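Side-chain contacts in sulfoquinovosidase (Escherichia coli, PDB 5AEG), which hydrolyses sulfoquinovosyl diacylglycerides and simpler sulfoquinovosides such as sulfoquinovosyl glycerol, releasing sulfoquinovose for use as a source of carbon and sulfur: residues Phe182-Phe187 against Gly460-Ser465; Val375-Thr378 against Ala382-Trp385; Trp402-Gly407 against Ala431-Cys436; Lys435-Ala440 against Ile450-Arg455. All blocks are in the same frame, centred on the assembly; numbering follows the deposited sequence.

How the contacts relate
All four contacts are buried, yet their chemistry changes with their place in the fold. Contact 1 is the one that joins two domains, and it does so through a straight amide-to-amide hydrogen bond. The other three lie within the TIM barrel. Contact 2, farthest from the centre of the chain, packs a loop on the start of the helix it leads into, without a hydrogen bond across. Contacts 3 and 4, whose centres are about 6 Å apart, use the same helix, 422-444, against neighbouring parallel strands: an indole N-H grips the backbone of the nucleophile in contact 3, whereas contact 4 relies on a CH-pi contact.

Contact 1 (Phe182-Phe187 against Gly460-Ser465); sequences FPQPTF and GSQKYS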
loop_
_atom_site.group_PDB
_atom_site.type_symbol
_atom_site.label_atom_id
_atom_site.label_comp_id
_atom_site.label_asym_id
_atom_site.label_seq_id
_atom_site.Cartn_x
_atom_site.Cartn_y
_atom_site.Cartn_z
ATOM N N PHE A 182 -3.492 0.672 -3.991
ATOM C CA PHE A 182 -2.404 1.669 -3.847
ATOM C C PHE A 182 -1.518 1.470 -5.087
ATOM O O PHE A 182 -0.360 1.116 -4.947
ATOM C CB PHE A 182 -1.667 1.475 -2.525
ATOM C CG PHE A 182 -0.717 2.590 -2.120
ATOM C CD1 PHE A 182 -0.225 3.581 -3.022
ATOM C CD2 PHE A 182 -0.210 2.565 -0.849
ATOM C CE1 PHE A 182 0.651 4.521 -2.577
ATOM C CE2 PHE A 182 0.646 3.565 -0.374
ATOM C CZ PHE A 182 1.098 4.501 -1.273
ATOM N N PRO A 183 -2.059 1.687 -6.301
ATOM C CA PRO A 183 -1.172 1.785 -7.444
ATOM C C PRO A 183 -0.532 3.182 -7.384
ATOM O O PRO A 183 -1.096 4.092 -6.783
ATOM C CB PRO A 183 -2.115 1.705 -8.663
ATOM C CG PRO A 183 -3.381 2.370 -8.137
ATOM C CD PRO A 183 -3.410 2.166 -6.640
ATOM N N GLN A 184 0.653 3.352 -7.934
ATOM C CA GLN A 184 1.263 4.675 -7.935
ATOM C C GLN A 184 2.122 4.780 -9.219
ATOM O O GLN A 184 2.806 3.836 -9.557
ATOM C CB GLN A 184 2.124 4.945 -6.701
ATOM C CG GLN A 184 2.502 6.448 -6.617
ATOM C CD GLN A 184 3.159 6.839 -5.349
ATOM O OE1 GLN A 184 2.596 6.633 -4.284
ATOM N NE2 GLN A 184 4.325 7.432 -5.439
ATOM N N PRO A 185 2.133 5.987 -9.892
ATOM C CA PRO A 185 2.866 6.150 -11.165
ATOM C C PRO A 185 4.313 6.534 -10.919
ATOM O O PRO A 185 4.761 7.612 -11.313
ATOM C CB PRO A 185 2.054 7.248 -11.886
ATOM C CG PRO A 185 1.558 8.061 -10.779
ATOM C CD PRO A 185 1.163 7.061 -9.694
ATOM N N THR A 186 5.039 5.620 -10.262
ATOM C CA THR A 186 6.396 5.869 -9.688
ATOM C C THR A 186 7.098 4.501 -9.778
ATOM O O THR A 186 6.527 3.491 -9.366
ATOM C CB THR A 186 6.306 6.278 -8.231
ATOM O OG1 THR A 186 5.477 7.428 -8.124
ATOM C CG2 THR A 186 7.658 6.580 -7.648
ATOM N N PHE A 187 8.297 4.432 -10.375
ATOM C CA PHE A 187 9.008 3.175 -10.510
ATOM C C PHE A 187 10.523 3.421 -10.383
ATOM O O PHE A 187 10.996 4.584 -10.471
ATOM C CB PHE A 187 8.643 2.359 -11.772
ATOM C CG PHE A 187 9.068 2.935 -13.082
ATOM C CD1 PHE A 187 8.241 3.809 -13.778
ATOM C CD2 PHE A 187 10.321 2.645 -13.647
ATOM C CE1 PHE A 187 8.616 4.296 -15.007
ATOM C CE2 PHE A 187 10.688 3.196 -14.831
ATOM C CZ PHE A 187 9.833 4.005 -15.507
ATOM N N GLY A 460 1.917 10.818 -2.119
ATOM C CA GLY A 460 1.825 11.605 -0.881
ATOM C C GLY A 460 1.510 10.812 0.380
ATOM O O GLY A 460 1.718 11.285 1.520
ATOM N N SER A 461 0.937 9.604 0.226
ATOM C CA SER A 461 0.762 8.685 1.379
ATOM C C SER A 461 2.090 8.425 2.093
ATOM O O SER A 461 2.158 8.125 3.271
ATOM C CB SER A 461 0.104 7.338 0.913
ATOM O OG SER A 461 -1.251 7.629 0.592
ATOM N N GLN A 462 3.179 8.552 1.354
ATOM C CA GLN A 462 4.506 8.457 1.944
ATOM C C GLN A 462 4.757 9.459 3.118
ATOM O O GLN A 462 5.521 9.154 4.043
ATOM C CB GLN A 462 5.561 8.662 0.874
ATOM C CG GLN A 462 5.655 7.622 -0.212
ATOM C CD GLN A 462 4.582 7.732 -1.276
ATOM O OE1 GLN A 462 3.861 8.752 -1.366
ATOM N NE2 GLN A 462 4.464 6.682 -2.089
ATOM N N LYS A 463 4.150 10.634 3.041
ATOM C CA LYS A 463 4.197 11.618 4.166
ATOM C C LYS A 463 2.997 11.393 5.135
ATOM O O LYS A 463 3.136 11.439 6.370
ATOM C CB LYS A 463 4.066 13.065 3.625
ATOM C CG LYS A 463 4.148 14.155 4.729
ATOM C CD LYS A 463 4.301 15.511 4.038
ATOM C CE LYS A 463 4.176 16.747 4.933
ATOM N NZ LYS A 463 4.591 16.467 6.324
ATOM N N TYR A 464 1.825 11.192 4.550
ATOM C CA TYR A 464 0.602 11.306 5.318
ATOM C C TYR A 464 0.085 10.019 5.965
ATOM O O TYR A 464 -0.634 10.137 6.933
ATOM C CB TYR A 464 -0.503 11.906 4.444
ATOM C CG TYR A 464 -0.192 13.327 3.996
ATOM C CD1 TYR A 464 0.209 14.296 4.917
ATOM C CD2 TYR A 464 -0.225 13.659 2.653
ATOM C CE1 TYR A 464 0.508 15.604 4.508
ATOM C CE2 TYR A 464 0.081 14.948 2.236
ATOM C CZ TYR A 464 0.440 15.906 3.165
ATOM O OH TYR A 464 0.739 17.154 2.720
ATOM N N SER A 465 0.441 8.815 5.480
ATOM C CA SER A 465 -0.091 7.576 6.151
ATOM C C SER A 465 0.993 7.103 7.124
ATOM O O SER A 465 2.122 6.758 6.721
ATOM C CB SER A 465 -0.418 6.470 5.184
ATOM O OG SER A 465 -0.851 5.336 5.901
#
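The seam between the N-terminal galactose-mutarotase-like domain and the TIM barrel of this family 31 glycosidase is bridged here by two glutamine amides, Gln184 and Gln462. Gln462 NE2 donates to Gln184 OE1 over 2.9 Å, and the N-H points almost straight at the acceptor (175°). The acceptor lies in the amide plane of Gln462, while the donor stands slightly tilted from the carbonyl plane of Gln184, and the two amide planes stand 84° apart. Gln184 reaches across as an extended chain, whereas Gln462 is bent at its second torsion (77°), which folds its amide back over its own helix start. There Gln462 OE1 takes the N-H of Gly460, with 2.9 Å between OE1 and Gly460 N, its carbonyl directed nearly at the donor. Gly460 is the N-cap of the short helix 461-464, so the barrel residue that crosses the domain boundary also ties down the first turn of its own helix. On the other side, Gln184 NE2 donates to Thr186 OG1 at 2.9 Å, past the inverse gamma turn centred on Pro185. Gln462 NE2 also bonds to Thr496 O, and Thr186 OG1 to His196. With an alanine at Gln184 the bridge across the seam is likely to be lost, Gln462 NE2 and Thr186 OG1 each keeping one partner fewer and a gap opening beside Phe182. Beside the amides, Phe182 CZ comes to within 3.7 Å of Ser461 CB and 4.1 Å of Gln462 NE2, while Gln184 OE1 lies in plane at the edge of the same phenyl ring.

Contact 2 (Val375-Thr378 against Ala382-Trp385); sequences VDLT and AYAW
Leu377 and Tyr383 bring their CA atoms to 4.9 Å, the closest approach between the irregular segment 375-378 and the first turns of helix 380-395. The backbone meets the helix as much as the side chains do. Ala382 CB rests 3.5 Å from Asp376 O, and Leu377 O lies 3.7 Å from Tyr383 CD2. Leu377 CD2 adds an apolar contact with Tyr383 CD2 at 4.3 Å. Tyr383 has CG anti to its own N (chi1 -180°), which carries the ring past Leu377 toward helix 422-444, where its hydroxyl bonds to Glu439. At the other end, Val375 CG1 meets the indole of Trp385 at its edge, near the ring plane, 4.2 Å from Trp385 CZ3. No hydrogen bond crosses between the segments; the polar work is done inside the loop. Asp376 OD1 accepts from Thr378 OG1 at 2.7 Å and from Thr378 N at 3.0 Å, both arriving from the same face of the carboxylate, and Asp376 OD2 accepts from His417 N. The bond to Thr378 N closes an Asx turn just ahead of a helix on the beta-alpha path from strand 329-334 to strand 401-404 of the TIM barrel.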
loop_
_atom_site.group_PDB
_atom_site.type_symbol
_atom_site.label_atom_id
_atom_site.label_comp_id
_atom_site.label_asym_id
_atom_site.label_seq_id
_atom_site.Cartn_x
_atom_site.Cartn_y
_atom_site.Cartn_z
ATOM N N VAL A 375 -18.126 11.797 1.469
ATOM C CA VAL A 375 -17.666 13.038 2.030
ATOM C C VAL A 375 -16.767 13.700 0.993
ATOM O O VAL A 375 -15.844 13.068 0.456
ATOM C CB VAL A 375 -16.901 12.852 3.326
ATOM C CG1 VAL A 375 -16.315 14.146 3.855
ATOM C CG2 VAL A 375 -17.774 12.165 4.381
ATOM N N ASP A 376 -17.031 14.963 0.678
ATOM C CA ASP A 376 -16.302 15.608 -0.421
ATOM C C ASP A 376 -15.092 16.246 0.075
ATOM O O ASP A 376 -15.068 17.442 0.425
ATOM C CB ASP A 376 -17.173 16.594 -1.226
ATOM C CG ASP A 376 -16.416 17.200 -2.426
ATOM O OD1 ASP A 376 -15.206 16.893 -2.628
ATOM O OD2 ASP A 376 -17.052 17.947 -3.219
ATOM N N LEU A 377 -14.003 15.461 0.092
ATOM C CA LEU A 377 -12.771 15.961 0.681
ATOM C C LEU A 377 -12.126 17.170 -0.087
ATOM O O LEU A 377 -11.156 17.752 0.432
ATOM C CB LEU A 377 -11.712 14.817 0.864
ATOM C CG LEU A 377 -12.159 13.669 1.787
ATOM C CD1 LEU A 377 -11.125 12.534 1.866
ATOM C CD2 LEU A 377 -12.390 14.222 3.161
ATOM N N THR A 378 -12.587 17.457 -1.316
ATOM C CA THR A 378 -12.089 18.618 -2.083
ATOM C C THR A 378 -12.850 19.908 -1.646
ATOM O O THR A 378 -12.479 20.954 -2.036
ATOM C CB THR A 378 -12.296 18.518 -3.609
ATOM O OG1 THR A 378 -13.677 18.733 -3.972
ATOM C CG2 THR A 378 -11.900 17.135 -4.165
ATOM N N ALA A 382 -15.849 20.836 4.220
ATOM C CA ALA A 382 -16.171 19.421 4.490
ATOM C C ALA A 382 -14.919 18.687 5.057
ATOM O O ALA A 382 -15.032 17.897 6.010
ATOM C CB ALA A 382 -16.673 18.755 3.254
ATOM N N TYR A 383 -13.754 18.993 4.468
ATOM C CA TYR A 383 -12.445 18.468 4.907
ATOM C C TYR A 383 -12.152 18.838 6.318
ATOM O O TYR A 383 -11.871 17.945 7.142
ATOM C CB TYR A 383 -11.346 18.943 3.967
ATOM C CG TYR A 383 -9.970 18.464 4.304
ATOM C CD1 TYR A 383 -9.190 19.126 5.238
ATOM C CD2 TYR A 383 -9.432 17.344 3.682
ATOM C CE1 TYR A 383 -7.906 18.721 5.536
ATOM C CE2 TYR A 383 -8.144 16.904 3.990
ATOM C CZ TYR A 383 -7.377 17.570 4.914
ATOM O OH TYR A 383 -6.102 17.119 5.210
ATOM N N ALA A 384 -12.280 20.142 6.636
ATOM C CA ALA A 384 -12.164 20.671 8.011
ATOM C C ALA A 384 -13.102 20.017 8.983
ATOM O O ALA A 384 -12.699 19.667 10.114
ATOM C CB ALA A 384 -12.396 22.201 8.055
ATOM N N TRP A 385 -14.336 19.870 8.543
ATOM C CA TRP A 385 -15.407 19.253 9.339
ATOM C C TRP A 385 -15.078 17.806 9.691
ATOM O O TRP A 385 -15.268 17.382 10.788
ATOM C CB TRP A 385 -16.718 19.263 8.547
ATOM C CG TRP A 385 -17.874 18.395 9.073
ATOM C CD1 TRP A 385 -18.662 18.608 10.186
ATOM C CD2 TRP A 385 -18.346 17.178 8.500
ATOM N NE1 TRP A 385 -19.587 17.607 10.313
ATOM C CE2 TRP A 385 -19.414 16.715 9.295
ATOM C CE3 TRP A 385 -18.002 16.449 7.363
ATOM C CZ2 TRP A 385 -20.107 15.567 8.995
ATOM C CZ3 TRP A 385 -18.691 15.318 7.069
ATOM C CH2 TRP A 385 -19.731 14.882 7.880
#

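Contact 3 (Trp402-Gly407 against Ala431-Cys436); sequences WMADFG and ALWAKC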
loop_
_atom_site.group_PDB
_atom_site.type_symbol
_atom_site.label_atom_id
_atom_site.label_comp_id
_atom_site.label_asym_id
_atom_site.label_seq_id
_atom_site.Cartn_x
_atom_site.Cartn_y
_atom_site.Cartn_z
ATOM N N TRP A 402 -6.399 3.910 14.878
ATOM C CA TRP A 402 -7.589 3.372 14.216
ATOM C C TRP A 402 -7.217 2.872 12.859
ATOM O O TRP A 402 -6.209 3.301 12.311
ATOM C CB TRP A 402 -8.711 4.439 14.045
ATOM C CG TRP A 402 -8.229 5.797 13.512
ATOM C CD1 TRP A 402 -8.127 6.201 12.158
ATOM C CD2 TRP A 402 -7.813 6.905 14.273
ATOM N NE1 TRP A 402 -7.637 7.455 12.076
ATOM C CE2 TRP A 402 -7.476 7.951 13.344
ATOM C CE3 TRP A 402 -7.769 7.173 15.655
ATOM C CZ2 TRP A 402 -7.015 9.206 13.750
ATOM C CZ3 TRP A 402 -7.306 8.476 16.083
ATOM C CH2 TRP A 402 -6.954 9.466 15.118
ATOM N N MET A 403 -8.078 2.014 12.305
ATOM C CA MET A 403 -8.040 1.699 10.927
ATOM C C MET A 403 -8.694 2.869 10.220
ATOM O O MET A 403 -9.816 3.211 10.580
ATOM C CB MET A 403 -8.788 0.392 10.630
ATOM C CG MET A 403 -8.930 0.011 9.178
ATOM S SD MET A 403 -9.795 -1.520 8.832
ATOM C CE MET A 403 -8.529 -2.735 9.183
ATOM N N ALA A 404 -7.977 3.468 9.245
ATOM C CA ALA A 404 -8.578 4.498 8.383
ATOM C C ALA A 404 -8.763 3.830 7.056
ATOM O O ALA A 404 -7.835 3.767 6.201
ATOM C CB ALA A 404 -7.696 5.744 8.266
ATOM N N ASP A 405 -9.962 3.275 6.875
ATOM C CA ASP A 405 -10.225 2.360 5.788
ATOM C C ASP A 405 -10.702 3.101 4.521
ATOM O O ASP A 405 -11.043 4.264 4.584
ATOM C CB ASP A 405 -11.304 1.395 6.258
ATOM C CG ASP A 405 -11.411 0.123 5.451
ATOM O OD1 ASP A 405 -10.555 -0.235 4.578
ATOM O OD2 ASP A 405 -12.398 -0.600 5.714
ATOM N N PHE A 406 -10.746 2.362 3.420
ATOM C CA PHE A 406 -11.207 2.820 2.119
ATOM C C PHE A 406 -10.399 4.003 1.543
ATOM O O PHE A 406 -9.236 4.164 1.916
ATOM C CB PHE A 406 -12.732 3.134 2.170
ATOM C CG PHE A 406 -13.569 1.948 2.137
ATOM C CD1 PHE A 406 -14.012 1.448 0.913
ATOM C CD2 PHE A 406 -14.046 1.396 3.311
ATOM C CE1 PHE A 406 -14.822 0.300 0.858
ATOM C CE2 PHE A 406 -14.816 0.246 3.263
ATOM C CZ PHE A 406 -15.231 -0.286 2.036
ATOM N N GLY A 407 -10.946 4.678 0.516
ATOM C CA GLY A 407 -10.174 5.620 -0.282
ATOM C C GLY A 407 -10.098 5.272 -1.734
ATOM O O GLY A 407 -9.848 6.168 -2.562
ATOM N N ALA A 431 -4.570 9.603 -0.874
ATOM C CA ALA A 431 -3.681 10.491 -0.108
ATOM C C ALA A 431 -4.389 11.742 0.483
ATOM O O ALA A 431 -3.925 12.269 1.511
ATOM C CB ALA A 431 -2.542 10.917 -0.920
ATOM N N LEU A 432 -5.497 12.156 -0.142
ATOM C CA LEU A 432 -6.317 13.262 0.386
ATOM C C LEU A 432 -6.937 12.814 1.722
ATOM O O LEU A 432 -6.874 13.517 2.749
ATOM C CB LEU A 432 -7.404 13.594 -0.610
ATOM C CG LEU A 432 -8.195 14.885 -0.459
ATOM C CD1 LEU A 432 -7.265 16.085 -0.215
ATOM C CD2 LEU A 432 -9.010 15.058 -1.764
ATOM N N TRP A 433 -7.476 11.599 1.725
ATOM C CA TRP A 433 -7.986 10.953 2.959
ATOM C C TRP A 433 -6.917 10.751 3.999
ATOM O O TRP A 433 -7.110 11.071 5.172
ATOM C CB TRP A 433 -8.761 9.684 2.530
ATOM C CG TRP A 433 -9.229 8.761 3.594
ATOM C CD1 TRP A 433 -9.166 7.418 3.546
ATOM C CD2 TRP A 433 -9.941 9.097 4.786
ATOM N NE1 TRP A 433 -9.810 6.871 4.636
ATOM C CE2 TRP A 433 -10.216 7.885 5.464
ATOM C CE3 TRP A 433 -10.289 10.305 5.405
ATOM C CZ2 TRP A 433 -10.852 7.836 6.702
ATOM C CZ3 TRP A 433 -10.957 10.267 6.627
ATOM C CH2 TRP A 433 -11.232 9.012 7.271
ATOM N N ALA A 434 -5.727 10.313 3.573
ATOM C CA ALA A 434 -4.623 10.169 4.448
ATOM C C ALA A 434 -4.228 11.551 5.100
ATOM O O ALA A 434 -3.971 11.633 6.314
ATOM C CB ALA A 434 -3.399 9.558 3.728
ATOM N N LYS A 435 -4.231 12.597 4.307
ATOM C CA LYS A 435 -3.838 13.919 4.815
ATOM C C LYS A 435 -4.809 14.352 5.925
ATOM O O LYS A 435 -4.383 14.957 6.905
ATOM C CB LYS A 435 -3.852 14.950 3.677
ATOM C CG LYS A 435 -3.217 16.292 4.015
ATOM C CD LYS A 435 -3.304 17.271 2.836
ATOM C CE LYS A 435 -2.231 18.344 3.008
ATOM N NZ LYS A 435 -2.711 19.636 2.549
ATOM N N CYS A 436 -6.103 14.013 5.758
ATOM C CA CYS A 436 -7.142 14.392 6.734
ATOM C C CYS A 436 -6.832 13.778 8.082
ATOM O O CYS A 436 -6.848 14.449 9.176
ATOM C CB CYS A 436 -8.505 13.953 6.213
ATOM S SG CYS A 436 -9.941 14.514 7.185
#
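Trp433 reaches from helix 422-444 to the chain of Asp405, and its indole carries most of the contact. From CB the side chain leaves with CG anti to the backbone N (chi1 172°), which sends the ring out from the helix toward the end of strand 401-404. Trp433 CD1 comes first: it lies 3.6 Å from Phe406 O, which sits at the ring edge, and 4.3 Å from Gly407 CA. Gly407 has backbone angles (phi 120°) at which a CB would press on the carbonyl oxygen of Phe406, and that CB would also point toward the indole. Trp433 NE1 follows, donating to Asp405 O at 2.9 Å with an N-H...O angle of 150°. The donor stands above the carbonyl plane, and the oxygen is tilted from the plane of the indole. Asp405 is the catalytic nucleophile, placed as in other family 31 enzymes at the C-terminal end of the fourth strand of the TIM barrel. Its side chain starts off away from the helix, and its carboxylate meets Tyr333 and Arg455, while Trp433 bonds to its main-chain oxygen. A leucine in place of Trp433 would lose the N-H, and Asp405 O would probably be left without that donor and the loop less firmly placed. Further round the ring, Trp433 CE2 stands 3.8 Å from the same Asp405 O, and Trp433 CZ2 packs at 4.1 Å on CB of Ala404, the last residue of the strand.

Contact 4 (Lys435-Ala440 against Ile450-Arg455); sequences KCNYEA and ILFFMR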
loop_
_atom_site.group_PDB
_atom_site.type_symbol
_atom_site.label_atom_id
_atom_site.label_comp_id
_atom_site.label_asym_id
_atom_site.label_seq_id
_atom_site.Cartn_x
_atom_site.Cartn_y
_atom_site.Cartn_z
ATOM N N LYS A 435 -4.231 12.597 4.307
ATOM C CA LYS A 435 -3.838 13.919 4.815
ATOM C C LYS A 435 -4.809 14.352 5.925
ATOM O O LYS A 435 -4.383 14.957 6.905
ATOM C CB LYS A 435 -3.852 14.950 3.677
ATOM C CG LYS A 435 -3.217 16.292 4.015
ATOM C CD LYS A 435 -3.304 17.271 2.836
ATOM C CE LYS A 435 -2.231 18.344 3.008
ATOM N NZ LYS A 435 -2.711 19.636 2.549
ATOM N N CYS A 436 -6.103 14.013 5.758
ATOM C CA CYS A 436 -7.142 14.392 6.734
ATOM C C CYS A 436 -6.832 13.778 8.082
ATOM O O CYS A 436 -6.848 14.449 9.176
ATOM C CB CYS A 436 -8.505 13.953 6.213
ATOM S SG CYS A 436 -9.941 14.514 7.185
ATOM N N ASN A 437 -6.453 12.500 8.049
ATOM C CA ASN A 437 -6.006 11.802 9.243
ATOM C C ASN A 437 -4.725 12.388 9.859
ATOM O O ASN A 437 -4.659 12.653 11.085
ATOM C CB ASN A 437 -5.865 10.277 8.923
ATOM C CG ASN A 437 -7.221 9.569 8.786
ATOM O OD1 ASN A 437 -7.800 9.087 9.785
ATOM N ND2 ASN A 437 -7.722 9.458 7.552
ATOM N N TYR A 438 -3.694 12.561 9.025
ATOM C CA TYR A 438 -2.408 13.068 9.461
ATOM C C TYR A 438 -2.597 14.455 10.111
ATOM O O TYR A 438 -2.063 14.700 11.157
ATOM C CB TYR A 438 -1.494 13.201 8.236
ATOM C CG TYR A 438 -0.175 13.780 8.506
ATOM C CD1 TYR A 438 0.863 12.991 8.910
ATOM C CD2 TYR A 438 0.035 15.181 8.410
ATOM C CE1 TYR A 438 2.108 13.545 9.194
ATOM C CE2 TYR A 438 1.277 15.738 8.682
ATOM C CZ TYR A 438 2.298 14.915 9.074
ATOM O OH TYR A 438 3.525 15.463 9.360
ATOM N N GLU A 439 -3.397 15.328 9.471
ATOM C CA GLU A 439 -3.652 16.696 10.027
ATOM C C GLU A 439 -4.407 16.659 11.332
ATOM O O GLU A 439 -4.092 17.423 12.267
ATOM C CB GLU A 439 -4.287 17.644 8.991
ATOM C CG GLU A 439 -3.247 18.035 7.978
ATOM C CD GLU A 439 -3.727 18.986 6.871
ATOM O OE1 GLU A 439 -4.900 19.069 6.542
ATOM O OE2 GLU A 439 -2.841 19.560 6.253
ATOM N N ALA A 440 -5.286 15.692 11.501
ATOM C CA ALA A 440 -5.946 15.545 12.760
ATOM C C ALA A 440 -4.956 15.299 13.886
ATOM O O ALA A 440 -5.008 15.941 14.947
ATOM C CB ALA A 440 -7.005 14.461 12.694
ATOM N N ILE A 450 -0.210 8.619 18.434
ATOM C CA ILE A 450 -1.334 7.899 17.855
ATOM C C ILE A 450 -0.906 7.278 16.525
ATOM O O ILE A 450 -0.182 7.891 15.743
ATOM C CB ILE A 450 -2.546 8.871 17.670
ATOM C CG1 ILE A 450 -3.101 9.208 19.069
ATOM C CG2 ILE A 450 -3.659 8.336 16.768
ATOM C CD1 ILE A 450 -4.166 10.319 19.055
ATOM N N LEU A 451 -1.403 6.074 16.272
ATOM C CA LEU A 451 -1.053 5.334 15.019
ATOM C C LEU A 451 -2.332 4.955 14.239
ATOM O O LEU A 451 -3.167 4.153 14.728
ATOM C CB LEU A 451 -0.165 4.090 15.366
ATOM C CG LEU A 451 0.245 3.529 13.993
ATOM C CD1 LEU A 451 1.392 4.174 13.269
ATOM C CD2 LEU A 451 -0.202 2.140 13.611
ATOM N N PHE A 452 -2.492 5.526 13.067
ATOM C CA PHE A 452 -3.539 5.061 12.146
ATOM C C PHE A 452 -2.931 4.242 11.015
ATOM O O PHE A 452 -1.744 4.402 10.637
ATOM C CB PHE A 452 -4.449 6.189 11.624
ATOM C CG PHE A 452 -3.793 7.183 10.808
ATOM C CD1 PHE A 452 -3.716 7.035 9.414
ATOM C CD2 PHE A 452 -3.311 8.327 11.390
ATOM C CE1 PHE A 452 -3.106 8.036 8.643
ATOM C CE2 PHE A 452 -2.673 9.278 10.651
ATOM C CZ PHE A 452 -2.589 9.166 9.289
ATOM N N PHE A 453 -3.730 3.373 10.462
ATOM C CA PHE A 453 -3.248 2.516 9.413
ATOM C C PHE A 453 -4.254 2.494 8.282
ATOM O O PHE A 453 -5.470 2.482 8.556
ATOM C CB PHE A 453 -2.844 1.120 9.935
ATOM C CG PHE A 453 -3.881 0.434 10.785
ATOM C CD1 PHE A 453 -3.955 0.680 12.133
ATOM C CD2 PHE A 453 -4.698 -0.548 10.230
ATOM C CE1 PHE A 453 -4.931 0.072 12.914
ATOM C CE2 PHE A 453 -5.648 -1.206 11.008
ATOM C CZ PHE A 453 -5.741 -0.895 12.352
ATOM N N MET A 454 -3.745 2.430 7.045
ATOM C CA MET A 454 -4.569 2.508 5.854
ATOM C C MET A 454 -4.284 1.399 4.917
ATOM O O MET A 454 -3.146 0.848 4.900
ATOM C CB MET A 454 -4.226 3.866 5.096
ATOM C CG MET A 454 -4.455 5.045 6.004
ATOM S SD MET A 454 -4.409 6.618 5.124
ATOM C CE MET A 454 -5.931 6.598 4.178
ATOM N N ARG A 455 -5.256 1.060 4.061
ATOM C CA ARG A 455 -4.937 0.205 2.946
ATOM C C ARG A 455 -4.749 0.941 1.624
ATOM O O ARG A 455 -3.840 0.662 0.908
ATOM C CB ARG A 455 -5.903 -0.962 2.757
ATOM C CG ARG A 455 -7.358 -0.681 2.426
ATOM C CD ARG A 455 -8.153 -2.020 2.326
ATOM N NE ARG A 455 -9.576 -1.621 2.401
ATOM C CZ ARG A 455 -10.466 -1.478 1.415
ATOM N NH1 ARG A 455 -10.248 -1.805 0.185
ATOM N NH2 ARG A 455 -11.647 -0.975 1.679
#
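Phe452 and Asn437 carry this contact, with Tyr438 at its flank. Phe452, on strand 451-454, turns its ring toward helix 422-444, CG standing between the backbone N and the carbonyl carbon (chi1 64°). Asn437 meets it not with its amide but with its methylene: Asn437 CB stands over one face, 3.6 Å from the centroid of the Phe452 ring and only 16° off the normal, a CH-pi contact. Asn437 CB is shifted toward the far rim, 3.5 Å from Phe452 CZ and 3.6 Å from Phe452 CE1. The next residue along the helix meets the same end of the phenyl group, Tyr438 N coming to 3.6 Å from Phe452 CZ and Tyr438 CB to 4.3 Å. The ring of Tyr438 leads elsewhere and meets Tyr464 edge to face, while Leu441, one turn on from Asn437, also touches Phe452. This is the usual interface of a TIM barrel, a helix of the outer layer laid on a strand of the inner parallel sheet. The amide of Asn437 is occupied on both sides: OD1 accepts from Trp402 NE1 on the neighbouring strand, and ND2 donates to Trp433 O one turn back in the helix. With no hydrogen bond between these two segments, their cohesion probably rests on close packing and a weak CH-pi attraction, while the bonds to Trp402 and Trp433 satisfy the buried amide and probably fix its rotation, leaving CB facing the ring.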